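Local coordinates for penicillin-binding protein 2B (Streptococcus pneumoniae, PDB 2WAD) that probably acts as a transpeptidase that cross-links the peptides of adjacent glycan strands in cell-wall peptidoglycan during peripheral wall growth, and binds penicillin, at residues T75-V80 against S220-I225; R84-T89 against G185-G190; K98-Y103 against K210-I215; V104-P109 against I192-L197. One frame throughout, in Å; residues are numbered along the deposited sequence.

Contact 1. Residues T75-V80 against S220-I225; sequences TLKQVV and SWDRKI. Unlike the reference sequence in segment 220-225: Ile225 (reference Val).
Thr75 and Asp222 face each other as a hydrogen-bonded pair of the antiparallel strands 72-83 (central) and 215-225 (outer). Thr75 N gives a nearly straight bond to Asp222 O (2.9 Å), and Asp222 N returns one to Thr75 O at 3.0 Å. Leu76 and Trp221 follow as the non-hydrogen-bonded pair, where Trp221 CA makes a CA-H...O contact with Thr75 O (3.1 Å). At the next pair the bond from Lys77 N to Ser220 O is weak.

The charged contact lies on the face carrying Thr75, Lys77, Ser220 and Asp222. Lys77 leaves the backbone with CG between N and the carbonyl carbon (chi1 53°) and then runs extended, crossing the Asp222 side chain at about a right angle. Its NZ meets Asp222 OD1 at 2.8 Å in a salt bridge, coming from above the carboxylate plane, 53° out of it.

Carbon contacts accompany this: Lys77 CE rests on Ser220 CB at 3.7 Å, and Thr75 CG2 on Asp222 CB, also 3.7 Å apart.

Glu240, a long and weak ion partner of Lys77 NZ, adds to the negative charge here, so the lysine is probably kept protonated, its ammonium tying the two strands together close to the one weak bond, from Lys77 N.

Contact 2. Residues R84-T89 against G185-G190; sequences RSNKMT and GNFATG
Arg84 and the turn Gly185-Ala188 are held together through the backbone. Arg84 N donates to Ala188 O (3.2 Å), while Arg84 O accepts from Phe187 N at 2.8 Å. Both polar backbone atoms of Arg84 are thereby spent on the opposing segment.

Each segment also has bonds of its own. Ala188 N closes a type II turn on Gly185 O, with Phe187 at the position of positive phi (69°). Across from it, Ser85 to Met88 form a type I turn, and Ser85 OG accepts from Lys87 N (3.1 Å), an ST turn; Ser85 N has a weak bond to Met88 SD.

Side chains meet without bonding. Arg84 CB lies 3.6 Å from Gly185 O, and its guanidinium is steeply turned against the Asn186 amide, with Arg84 NE still 3.9 Å from Asn186 OD1. The Asn86 amide meets the end of the Phe187 ring obliquely, the planes 37° apart, with Asn86 OD1 3.4 Å from Phe187 CZ. The polar ends look elsewhere: Arg84 NH1 to Val184 O, and Asn86 ND2 to Gly291 O.

Phe187 packs against strands 51-55 and 282-287, so the turn that leads into strand 189-191 is backed by two further strands. On the other segment Arg84 and Met88 touch Leu93 of helix 90-100, whose N-cap is Thr89. The contact thus sets the loop between strand 72-83 and that helix against the turn that leads into strand 189-191.

Contact 3. Residues K98-Y103 against K210-I215; sequences KKLLTY and KEMPGI
The flat group that matters between Glu211 and Lys99 is the Glu211 carboxylate, which the lysine approaches over one face. Lys99 NZ forms a salt bridge with Glu211 OE1 at 3.1 Å, standing 48° out of the carboxylate plane. The two chains cross at about a right angle: Glu211 runs extended beyond CG, whereas Lys99 is folded at both chi2 (-85°) and chi3, bends that bring NZ to OE1. The ring of Tyr103, the other flat group, only borders this contact, its OH 4.5 Å from Glu211 OE1.

Beside the ion pair the contact is apolar. Met212 pushes its thioether at the helix, its CG 4.1 Å from Lys99 CB and its SD 3.9 Å from Leu100 CD1; the bend at chi3 brings CE to 4.0 Å from the same methyl. Leu100 and Met212 cross roughly perpendicularly. The other leucine methyl, CD2, reaches toward Ile215 CD1 at 4.4 Å, a looser touch. Met212 opens a type II turn closed by the bond from Ile215 N to Met212 O, so this turn sets both apolar residues against the helix.

The exposed salt bridge thus lies beside a buried methionine-leucine contact. Helix 90-100 is docked here on the link between helix 199-208 and strand 215-225. In the segment that follows the helix, Tyr103 packs on Val204, Ile205 and Ile208 of helix 199-208, while Ile215 rests on Val80 and Phe82 of strand 72-83.

Contact 4. Residues V104-P109 against I192-L197; sequences VSISSP and IATDPL
Thr194 and Asp195 reach across to Val104-Ser107 in a loop-to-loop contact of the dimerisation-domain family region, locally antiparallel where Ser105 and Ile106 pass Asp195 and Thr194, without forming regular strands. Thr194 points its hydroxyl inward, with OG1 anti to the backbone N (chi1 -170°), and this wedges the oxygen between Val104 and Ile106: it lies 3.2 Å from Val104 CB and 3.6 Å from Ile106 CD1. The Ile106 side chain crosses the threonine at about a right angle, Val104 more obliquely. Farther along, Val104 CG1 touches Leu197 CD2 at 4.2 Å.

Ser105 O is gripped twice. Asp195 N donates at 3.1 Å, and Thr194 OG1 at 3.0 Å from above the carbonyl plane, 47° out of it. Such double donation would probably offset the nearness of the Asp195 carboxylate to this oxygen.

That carboxylate is bonded by Ser107. Ser107 OG donates to Asp195 OD2 (2.8 Å) on its syn side, 30° out of plane, and Ser107 N adds a weak bond to the same oxygen. Helices 169-182 and 199-208 flank the loops, touching Ile106 and Val104 respectively. Between the backbones a water accepts from Ser105 N at 2.7 Å and donates to Asp195 O.

Overall arrangement
All four contacts belong to the dimerisation-domain family region and lie away from Ser386, the probable acyl-ester nucleophile of the transpeptidase domain. Strand 72-83 ties contact 1 to the rest: Val80 O probably bonds Ile192 N of contact 4 (2.8 Å), and Val80 CG1 packs on Ile215 CD1 of contact 3 at 4.0 Å. Contacts 3 and 4 are the closest pair, with centres about 14 Å apart, and join where Leu100 CD2 meets Ile192 CG2 (4.1 Å). Met88 of contact 2 touches Pro213 of contact 3. Contact 2 comes near a metal: the Asn86 side chain is about 9 Å from a zinc ion, and Lys87 forms a salt bridge with Asp292, one of the zinc-site residues.

Contact 1. Residues T75-V80 against S220-I225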
loop_
_atom_site.group_PDB
_atom_site.type_symbol
_atom_site.label_atom_id
_atom_site.label_comp_id
_atom_site.label_asym_id
_atom_site.label_seq_id
_atom_site.Cartn_x
_atom_site.Cartn_y
_atom_site.Cartn_z
ATOM N N THR A 75 16.385 2.422 16.527
ATOM C CA THR A 75 16.937 2.016 17.807
ATOM C C THR A 75 18.454 1.871 17.694
ATOM O O THR A 75 18.977 1.454 16.661
ATOM C CB THR A 75 16.166 0.810 18.406
ATOM O OG1 THR A 75 16.886 0.250 19.511
ATOM C CG2 THR A 75 15.858 -0.259 17.365
ATOM N N LEU A 76 19.160 2.276 18.744
ATOM C CA LEU A 76 20.618 2.375 18.716
ATOM C C LEU A 76 21.226 1.103 19.318
ATOM O O LEU A 76 20.819 0.681 20.402
ATOM C CB LEU A 76 21.063 3.605 19.522
ATOM C CG LEU A 76 21.856 4.740 18.859
ATOM C CD1 LEU A 76 21.493 6.101 19.442
ATOM C CD2 LEU A 76 23.375 4.536 18.888
ATOM N N LYS A 77 22.177 0.486 18.619
ATOM C CA LYS A 77 22.904 -0.676 19.144
ATOM C C LYS A 77 24.419 -0.457 19.150
ATOM O O LYS A 77 24.924 0.513 18.580
ATOM C CB LYS A 77 22.556 -1.943 18.358
ATOM C CG LYS A 77 22.742 -1.787 16.858
ATOM C CD LYS A 77 22.188 -2.957 16.058
ATOM C CE LYS A 77 22.390 -2.727 14.560
ATOM N NZ LYS A 77 21.599 -3.662 13.695
ATOM N N GLN A 78 25.148 -1.356 19.804
ATOM C CA GLN A 78 26.604 -1.350 19.728
ATOM C C GLN A 78 27.082 -2.486 18.833
ATOM O O GLN A 78 26.524 -3.577 18.883
ATOM C CB GLN A 78 27.218 -1.468 21.121
ATOM C CG GLN A 78 26.817 -0.335 22.039
ATOM C CD GLN A 78 28.022 0.388 22.584
ATOM O OE1 GLN A 78 28.690 1.137 21.863
ATOM N NE2 GLN A 78 28.321 0.161 23.862
ATOM N N VAL A 79 28.111 -2.230 18.029
ATOM C CA VAL A 79 28.458 -3.107 16.912
ATOM C C VAL A 79 29.971 -3.133 16.696
ATOM O O VAL A 79 30.652 -2.152 16.979
ATOM C CB VAL A 79 27.731 -2.620 15.623
ATOM C CG1 VAL A 79 28.541 -2.871 14.378
ATOM C CG2 VAL A 79 26.343 -3.258 15.486
ATOM N N VAL A 80 30.508 -4.254 16.221
ATOM C CA VAL A 80 31.885 -4.266 15.732
ATOM C C VAL A 80 31.925 -3.720 14.305
ATOM O O VAL A 80 31.241 -4.254 13.428
ATOM C CB VAL A 80 32.535 -5.663 15.770
ATOM C CG1 VAL A 80 33.948 -5.598 15.187
ATOM C CG2 VAL A 80 32.588 -6.174 17.200
ATOM N N SER A 220 25.186 1.388 15.652
ATOM C CA SER A 220 24.401 1.341 14.413
ATOM C C SER A 220 22.891 1.541 14.679
ATOM O O SER A 220 22.532 2.181 15.668
ATOM C CB SER A 220 24.668 0.007 13.710
ATOM O OG SER A 220 24.096 -0.036 12.414
ATOM N N TRP A 221 22.018 1.025 13.807
ATOM C CA TRP A 221 20.557 1.040 14.026
ATOM C C TRP A 221 19.819 -0.235 13.624
ATOM O O TRP A 221 20.159 -0.899 12.639
ATOM C CB TRP A 221 19.833 2.150 13.251
ATOM C CG TRP A 221 20.388 3.498 13.401
ATOM C CD1 TRP A 221 20.177 4.368 14.428
ATOM C CD2 TRP A 221 21.242 4.163 12.471
ATOM N NE1 TRP A 221 20.873 5.534 14.204
ATOM C CE2 TRP A 221 21.536 5.432 13.009
ATOM C CE3 TRP A 221 21.799 3.802 11.240
ATOM C CZ2 TRP A 221 22.370 6.346 12.356
ATOM C CZ3 TRP A 221 22.630 4.709 10.593
ATOM C CH2 TRP A 221 22.906 5.968 11.152
ATOM N N ASP A 222 18.768 -0.535 14.375
ATOM C CA ASP A 222 17.696 -1.364 13.857
ATOM C C ASP A 222 16.520 -0.422 13.624
ATOM O O ASP A 222 16.399 0.625 14.260
ATOM C CB ASP A 222 17.336 -2.485 14.837
ATOM C CG ASP A 222 18.466 -3.495 15.004
ATOM O OD1 ASP A 222 18.841 -4.137 13.997
ATOM O OD2 ASP A 222 18.979 -3.645 16.136
ATOM N N ARG A 223 15.676 -0.783 12.671
ATOM C CA ARG A 223 14.451 -0.046 12.452
ATOM C C ARG A 223 13.343 -0.912 13.028
ATOM O O ARG A 223 13.184 -2.065 12.616
ATOM C CB ARG A 223 14.250 0.128 10.951
ATOM C CG ARG A 223 12.895 0.657 10.526
ATOM C CD ARG A 223 12.801 2.156 10.768
ATOM N NE ARG A 223 11.930 2.804 9.798
ATOM C CZ ARG A 223 12.015 4.094 9.493
ATOM N NH1 ARG A 223 12.929 4.851 10.077
ATOM N NH2 ARG A 223 11.209 4.629 8.594
ATOM N N LYS A 224 12.581 -0.374 13.977
ATOM C CA LYS A 224 11.397 -1.099 14.439
ATOM C C LYS A 224 10.030 -0.434 14.208
ATOM O O LYS A 224 9.914 0.785 14.245
ATOM C CB LYS A 224 11.589 -1.656 15.853
ATOM C CG LYS A 224 11.130 -0.777 16.993
ATOM C CD LYS A 224 11.052 -1.619 18.255
ATOM C CE LYS A 224 11.729 -0.911 19.415
ATOM N NZ LYS A 224 10.976 0.325 19.770
ATOM N N ILE A 225 9.026 -1.253 13.918
ATOM C CA ILE A 225 7.637 -0.830 13.740
ATOM C C ILE A 225 6.912 -0.985 15.070
ATOM O O ILE A 225 6.855 -2.084 15.613
ATOM C CB ILE A 225 6.923 -1.715 12.695
ATOM C CG1 ILE A 225 7.740 -1.739 11.397
ATOM C CG2 ILE A 225 5.545 -1.172 12.406
ATOM C CD1 ILE A 225 7.801 -3.073 10.694
#

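Contact 2. Residues R84-T89 against G185-G190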
loop_
_atom_site.group_PDB
_atom_site.type_symbol
_atom_site.label_atom_id
_atom_site.label_comp_id
_atom_site.label_asym_id
_atom_site.label_seq_id
_atom_site.Cartn_x
_atom_site.Cartn_y
_atom_site.Cartn_z
ATOM N N ARG A 84 38.233 -0.411 6.175
ATOM C CA ARG A 84 39.271 -1.073 5.394
ATOM C C ARG A 84 40.236 -0.096 4.738
ATOM O O ARG A 84 39.849 1.003 4.352
ATOM C CB ARG A 84 38.664 -2.000 4.347
ATOM C CG ARG A 84 39.694 -2.882 3.658
ATOM C CD ARG A 84 39.026 -3.556 2.476
ATOM N NE ARG A 84 39.901 -4.420 1.680
ATOM C CZ ARG A 84 39.414 -5.441 0.985
ATOM N NH1 ARG A 84 38.113 -5.694 1.033
ATOM N NH2 ARG A 84 40.197 -6.203 0.247
ATOM N N SER A 85 41.490 -0.514 4.626
ATOM C CA SER A 85 42.531 0.266 3.977
ATOM C C SER A 85 42.844 -0.343 2.615
ATOM O O SER A 85 42.807 -1.563 2.455
ATOM C CB SER A 85 43.790 0.246 4.843
ATOM O OG SER A 85 44.930 0.702 4.133
ATOM N N ASN A 86 43.163 0.514 1.649
ATOM C CA ASN A 86 43.541 0.074 0.304
ATOM C C ASN A 86 44.784 -0.812 0.317
ATOM O O ASN A 86 45.105 -1.466 -0.675
ATOM C CB ASN A 86 43.746 1.286 -0.619
ATOM C CG ASN A 86 44.783 2.266 -0.084
ATOM O OD1 ASN A 86 44.877 2.501 1.123
ATOM N ND2 ASN A 86 45.572 2.835 -0.982
ATOM N N LYS A 87 45.474 -0.847 1.450
ATOM C CA LYS A 87 46.747 -1.561 1.543
ATOM C C LYS A 87 46.732 -2.940 2.218
ATOM O O LYS A 87 47.694 -3.705 2.113
ATOM C CB LYS A 87 47.815 -0.646 2.137
ATOM C CG LYS A 87 48.183 0.525 1.216
ATOM C CD LYS A 87 49.366 1.347 1.752
ATOM C CE LYS A 87 49.293 1.628 3.267
ATOM N NZ LYS A 87 48.860 2.997 3.710
ATOM N N MET A 88 45.623 -3.283 2.864
ATOM C CA MET A 88 45.442 -4.617 3.446
ATOM C C MET A 88 45.443 -5.744 2.422
ATOM O O MET A 88 44.592 -5.785 1.554
ATOM C CB MET A 88 44.148 -4.660 4.255
ATOM C CG MET A 88 44.270 -3.915 5.570
ATOM S SD MET A 88 42.669 -3.544 6.252
ATOM C CE MET A 88 43.140 -2.932 7.870
ATOM N N THR A 89 46.409 -6.650 2.512
ATOM C CA THR A 89 46.394 -7.841 1.667
ATOM C C THR A 89 45.291 -8.767 2.186
ATOM O O THR A 89 44.659 -8.474 3.206
ATOM C CB THR A 89 47.740 -8.585 1.679
ATOM O OG1 THR A 89 48.103 -8.907 3.029
ATOM C CG2 THR A 89 48.856 -7.754 1.030
ATOM N N GLY A 185 34.345 -2.075 1.186
ATOM C CA GLY A 185 35.129 -1.351 0.179
ATOM C C GLY A 185 36.348 -0.635 0.748
ATOM O O GLY A 185 36.429 -0.410 1.954
ATOM N N ASN A 186 37.282 -0.238 -0.111
ATOM C CA ASN A 186 38.379 0.618 0.316
ATOM C C ASN A 186 37.941 1.911 0.998
ATOM O O ASN A 186 37.154 2.667 0.440
ATOM C CB ASN A 186 39.285 0.944 -0.868
ATOM C CG ASN A 186 40.186 -0.205 -1.231
ATOM O OD1 ASN A 186 40.288 -1.183 -0.491
ATOM N ND2 ASN A 186 40.845 -0.100 -2.373
ATOM N N PHE A 187 38.458 2.149 2.200
ATOM C CA PHE A 187 38.156 3.342 2.984
ATOM C C PHE A 187 36.729 3.397 3.494
ATOM O O PHE A 187 36.344 4.355 4.156
ATOM C CB PHE A 187 38.477 4.615 2.205
ATOM C CG PHE A 187 39.928 4.743 1.835
ATOM C CD1 PHE A 187 40.307 4.779 0.508
ATOM C CD2 PHE A 187 40.897 4.805 2.810
ATOM C CE1 PHE A 187 41.611 4.903 0.147
ATOM C CE2 PHE A 187 42.236 4.912 2.463
ATOM C CZ PHE A 187 42.593 4.962 1.120
ATOM N N ALA A 188 35.948 2.368 3.190
ATOM C CA ALA A 188 34.586 2.308 3.679
ATOM C C ALA A 188 34.548 1.684 5.075
ATOM O O ALA A 188 35.551 1.152 5.556
ATOM C CB ALA A 188 33.700 1.546 2.687
ATOM N N THR A 189 33.392 1.778 5.722
ATOM C CA THR A 189 33.188 1.262 7.066
ATOM C C THR A 189 31.942 0.384 7.023
ATOM O O THR A 189 30.859 0.846 6.678
ATOM C CB THR A 189 32.987 2.407 8.102
ATOM O OG1 THR A 189 34.228 3.086 8.340
ATOM C CG2 THR A 189 32.471 1.858 9.443
ATOM N N GLY A 190 32.088 -0.892 7.353
ATOM C CA GLY A 190 30.935 -1.799 7.392
ATOM C C GLY A 190 30.893 -2.550 8.713
ATOM O O GLY A 190 31.907 -2.657 9.406
#

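Contact 3. Residues K98-Y103 against K210-I215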
loop_
_atom_site.group_PDB
_atom_site.type_symbol
_atom_site.label_atom_id
_atom_site.label_comp_id
_atom_site.label_asym_id
_atom_site.label_seq_id
_atom_site.Cartn_x
_atom_site.Cartn_y
_atom_site.Cartn_z
ATOM N N LYS A 98 41.257 -13.703 12.655
ATOM C CA LYS A 98 41.547 -14.663 13.716
ATOM C C LYS A 98 41.999 -14.107 15.070
ATOM O O LYS A 98 41.847 -14.794 16.077
ATOM C CB LYS A 98 42.492 -15.766 13.235
ATOM C CG LYS A 98 43.907 -15.344 13.044
ATOM C CD LYS A 98 44.509 -16.137 11.903
ATOM C CE LYS A 98 45.607 -17.047 12.380
ATOM N NZ LYS A 98 46.899 -16.735 11.676
ATOM N N LYS A 99 42.547 -12.891 15.100
ATOM C CA LYS A 99 42.651 -12.123 16.347
ATOM C C LYS A 99 41.245 -11.786 16.877
ATOM O O LYS A 99 40.997 -11.763 18.083
ATOM C CB LYS A 99 43.429 -10.816 16.149
ATOM C CG LYS A 99 44.940 -10.931 16.088
ATOM C CD LYS A 99 45.564 -10.927 17.483
ATOM C CE LYS A 99 45.836 -9.526 17.996
ATOM N NZ LYS A 99 46.686 -9.638 19.228
ATOM N N LEU A 100 40.327 -11.512 15.961
ATOM C CA LEU A 100 38.974 -11.111 16.336
ATOM C C LEU A 100 38.176 -12.292 16.879
ATOM O O LEU A 100 37.325 -12.131 17.756
ATOM C CB LEU A 100 38.239 -10.494 15.140
ATOM C CG LEU A 100 36.863 -9.921 15.490
ATOM C CD1 LEU A 100 37.024 -8.852 16.553
ATOM C CD2 LEU A 100 36.136 -9.354 14.272
ATOM N N LEU A 101 38.430 -13.479 16.346
ATOM C CA LEU A 101 37.675 -14.651 16.769
ATOM C C LEU A 101 37.880 -14.944 18.261
ATOM O O LEU A 101 37.029 -15.560 18.897
ATOM C CB LEU A 101 38.053 -15.879 15.935
ATOM C CG LEU A 101 37.209 -17.128 16.196
ATOM C CD1 LEU A 101 35.712 -16.810 16.151
ATOM C CD2 LEU A 101 37.601 -18.247 15.239
ATOM N N THR A 102 39.001 -14.510 18.823
ATOM C CA THR A 102 39.223 -14.704 20.247
ATOM C C THR A 102 38.178 -13.951 21.075
ATOM O O THR A 102 37.866 -14.358 22.192
ATOM C CB THR A 102 40.668 -14.359 20.677
ATOM O OG1 THR A 102 40.989 -13.039 20.236
ATOM C CG2 THR A 102 41.664 -15.298 20.021
ATOM N N TYR A 103 37.603 -12.888 20.509
ATOM C CA TYR A 103 36.746 -11.983 21.271
ATOM C C TYR A 103 35.252 -12.129 20.970
ATOM O O TYR A 103 34.427 -11.660 21.742
ATOM C CB TYR A 103 37.234 -10.524 21.172
ATOM C CG TYR A 103 38.660 -10.339 21.690
ATOM C CD1 TYR A 103 38.927 -10.401 23.056
ATOM C CD2 TYR A 103 39.733 -10.129 20.830
ATOM C CE1 TYR A 103 40.208 -10.253 23.546
ATOM C CE2 TYR A 103 41.031 -9.989 21.323
ATOM C CZ TYR A 103 41.254 -10.033 22.686
ATOM O OH TYR A 103 42.508 -9.916 23.243
ATOM N N LYS A 210 42.732 -1.439 19.396
ATOM C CA LYS A 210 43.969 -0.904 18.824
ATOM C C LYS A 210 44.924 -1.966 18.272
ATOM O O LYS A 210 45.829 -1.638 17.499
ATOM C CB LYS A 210 44.710 -0.072 19.872
ATOM C CG LYS A 210 45.125 -0.881 21.102
ATOM C CD LYS A 210 46.420 -0.363 21.711
ATOM C CE LYS A 210 46.524 -0.717 23.191
ATOM N NZ LYS A 210 45.424 -0.088 23.970
ATOM N N GLU A 211 44.776 -3.220 18.702
ATOM C CA GLU A 211 45.703 -4.269 18.290
ATOM C C GLU A 211 45.357 -4.752 16.891
ATOM O O GLU A 211 46.199 -5.351 16.213
ATOM C CB GLU A 211 45.653 -5.448 19.249
ATOM C CG GLU A 211 46.484 -5.280 20.515
ATOM C CD GLU A 211 46.197 -6.385 21.521
ATOM O OE1 GLU A 211 45.591 -7.415 21.122
ATOM O OE2 GLU A 211 46.550 -6.236 22.708
ATOM N N MET A 212 44.126 -4.438 16.478
ATOM C CA MET A 212 43.549 -4.862 15.202
ATOM C C MET A 212 43.249 -3.679 14.267
ATOM O O MET A 212 42.264 -2.969 14.449
ATOM C CB MET A 212 42.222 -5.594 15.455
ATOM C CG MET A 212 42.333 -6.897 16.242
ATOM S SD MET A 212 40.686 -7.599 16.515
ATOM C CE MET A 212 40.074 -6.642 17.897
ATOM N N PRO A 213 44.084 -3.472 13.246
ATOM C CA PRO A 213 43.844 -2.383 12.303
ATOM C C PRO A 213 42.428 -2.356 11.739
ATOM O O PRO A 213 41.926 -3.373 11.249
ATOM C CB PRO A 213 44.869 -2.649 11.190
ATOM C CG PRO A 213 45.988 -3.347 11.905
ATOM C CD PRO A 213 45.337 -4.195 12.953
ATOM N N GLY A 214 41.785 -1.195 11.817
ATOM C CA GLY A 214 40.509 -1.021 11.161
ATOM C C GLY A 214 39.365 -1.322 12.105
ATOM O O GLY A 214 38.251 -0.834 11.913
ATOM N N ILE A 215 39.633 -2.119 13.136
ATOM C CA ILE A 215 38.548 -2.596 13.993
ATOM C C ILE A 215 38.239 -1.659 15.154
ATOM O O ILE A 215 39.136 -1.151 15.817
ATOM C CB ILE A 215 38.788 -4.026 14.511
ATOM C CG1 ILE A 215 38.665 -5.023 13.357
ATOM C CG2 ILE A 215 37.773 -4.359 15.616
ATOM C CD1 ILE A 215 37.221 -5.282 12.966
#

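Contact 4. Residues V104-P109 against I192-L197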
loop_
_atom_site.group_PDB
_atom_site.type_symbol
_atom_site.label_atom_id
_atom_site.label_comp_id
_atom_site.label_asym_id
_atom_site.label_seq_id
_atom_site.Cartn_x
_atom_site.Cartn_y
_atom_site.Cartn_z
ATOM N N VAL A 104 34.900 -12.793 19.874
ATOM C CA VAL A 104 33.507 -12.896 19.485
ATOM C C VAL A 104 33.153 -14.362 19.293
ATOM O O VAL A 104 34.034 -15.233 19.232
ATOM C CB VAL A 104 33.185 -12.155 18.151
ATOM C CG1 VAL A 104 33.551 -10.673 18.222
ATOM C CG2 VAL A 104 33.866 -12.846 16.961
ATOM N N SER A 105 31.849 -14.590 19.168
ATOM C CA SER A 105 31.261 -15.906 18.956
ATOM C C SER A 105 30.622 -15.988 17.575
ATOM O O SER A 105 29.799 -15.149 17.198
ATOM C CB SER A 105 30.180 -16.184 20.008
ATOM O OG SER A 105 30.717 -16.929 21.080
ATOM N N ILE A 106 31.006 -17.032 16.851
ATOM C CA ILE A 106 30.468 -17.356 15.536
ATOM C C ILE A 106 29.957 -18.791 15.619
ATOM O O ILE A 106 30.728 -19.744 15.509
ATOM C CB ILE A 106 31.558 -17.256 14.438
ATOM C CG1 ILE A 106 32.071 -15.817 14.298
ATOM C CG2 ILE A 106 31.070 -17.799 13.103
ATOM C CD1 ILE A 106 30.989 -14.757 14.223
ATOM N N SER A 107 28.657 -18.951 15.834
ATOM C CA SER A 107 28.108 -20.291 16.006
ATOM C C SER A 107 27.474 -20.801 14.715
ATOM O O SER A 107 27.689 -21.945 14.316
ATOM C CB SER A 107 27.147 -20.371 17.202
ATOM O OG SER A 107 26.184 -19.329 17.183
ATOM N N SER A 108 26.726 -19.930 14.048
ATOM C CA SER A 108 26.026 -20.289 12.819
ATOM C C SER A 108 26.794 -19.806 11.590
ATOM O O SER A 108 26.606 -18.668 11.141
ATOM C CB SER A 108 24.616 -19.683 12.812
ATOM O OG SER A 108 23.869 -20.071 13.954
ATOM N N PRO A 109 27.656 -20.670 11.036
ATOM C CA PRO A 109 28.503 -20.296 9.909
ATOM C C PRO A 109 28.020 -20.876 8.578
ATOM O O PRO A 109 28.236 -22.065 8.323
ATOM C CB PRO A 109 29.849 -20.927 10.283
ATOM C CG PRO A 109 29.524 -22.003 11.318
ATOM C CD PRO A 109 28.038 -21.987 11.570
ATOM N N ILE A 192 30.578 -5.787 11.169
ATOM C CA ILE A 192 31.027 -7.186 11.217
ATOM C C ILE A 192 30.046 -8.026 12.035
ATOM O O ILE A 192 30.114 -8.059 13.267
ATOM C CB ILE A 192 32.433 -7.333 11.825
ATOM C CG1 ILE A 192 33.457 -6.527 11.021
ATOM C CG2 ILE A 192 32.846 -8.790 11.865
ATOM C CD1 ILE A 192 33.208 -6.541 9.512
ATOM N N ALA A 193 29.125 -8.690 11.347
ATOM C CA ALA A 193 28.089 -9.455 12.027
ATOM C C ALA A 193 28.624 -10.624 12.851
ATOM O O ALA A 193 29.424 -11.442 12.389
ATOM C CB ALA A 193 27.018 -9.908 11.045
ATOM N N THR A 194 28.181 -10.678 14.098
ATOM C CA THR A 194 28.616 -11.709 15.026
ATOM C C THR A 194 27.398 -12.081 15.866
ATOM O O THR A 194 26.386 -11.398 15.782
ATOM C CB THR A 194 29.745 -11.164 15.929
ATOM O OG1 THR A 194 30.326 -12.241 16.666
ATOM C CG2 THR A 194 29.204 -10.126 16.899
ATOM N N ASP A 195 27.479 -13.153 16.652
ATOM C CA ASP A 195 26.463 -13.407 17.678
ATOM C C ASP A 195 26.432 -12.226 18.638
ATOM O O ASP A 195 27.475 -11.678 18.987
ATOM C CB ASP A 195 26.767 -14.680 18.473
ATOM C CG ASP A 195 26.813 -15.918 17.599
ATOM O OD1 ASP A 195 26.306 -15.864 16.459
ATOM O OD2 ASP A 195 27.353 -16.950 18.049
ATOM N N PRO A 196 25.230 -11.856 19.096
ATOM C CA PRO A 196 25.033 -10.670 19.926
ATOM C C PRO A 196 26.108 -10.513 21.011
ATOM O O PRO A 196 26.541 -11.505 21.611
ATOM C CB PRO A 196 23.664 -10.928 20.568
ATOM C CG PRO A 196 22.992 -11.922 19.676
ATOM C CD PRO A 196 24.087 -12.784 19.163
ATOM N N LEU A 197 26.533 -9.274 21.247
ATOM C CA LEU A 197 27.565 -8.973 22.240
ATOM C C LEU A 197 26.974 -8.313 23.485
ATOM O O LEU A 197 26.429 -7.207 23.414
ATOM C CB LEU A 197 28.625 -8.033 21.647
ATOM C CG LEU A 197 29.454 -8.426 20.421
ATOM C CD1 LEU A 197 30.062 -7.189 19.773
ATOM C CD2 LEU A 197 30.525 -9.412 20.830
HETATM O O HOH W 1 29.938 -12.903 20.131
#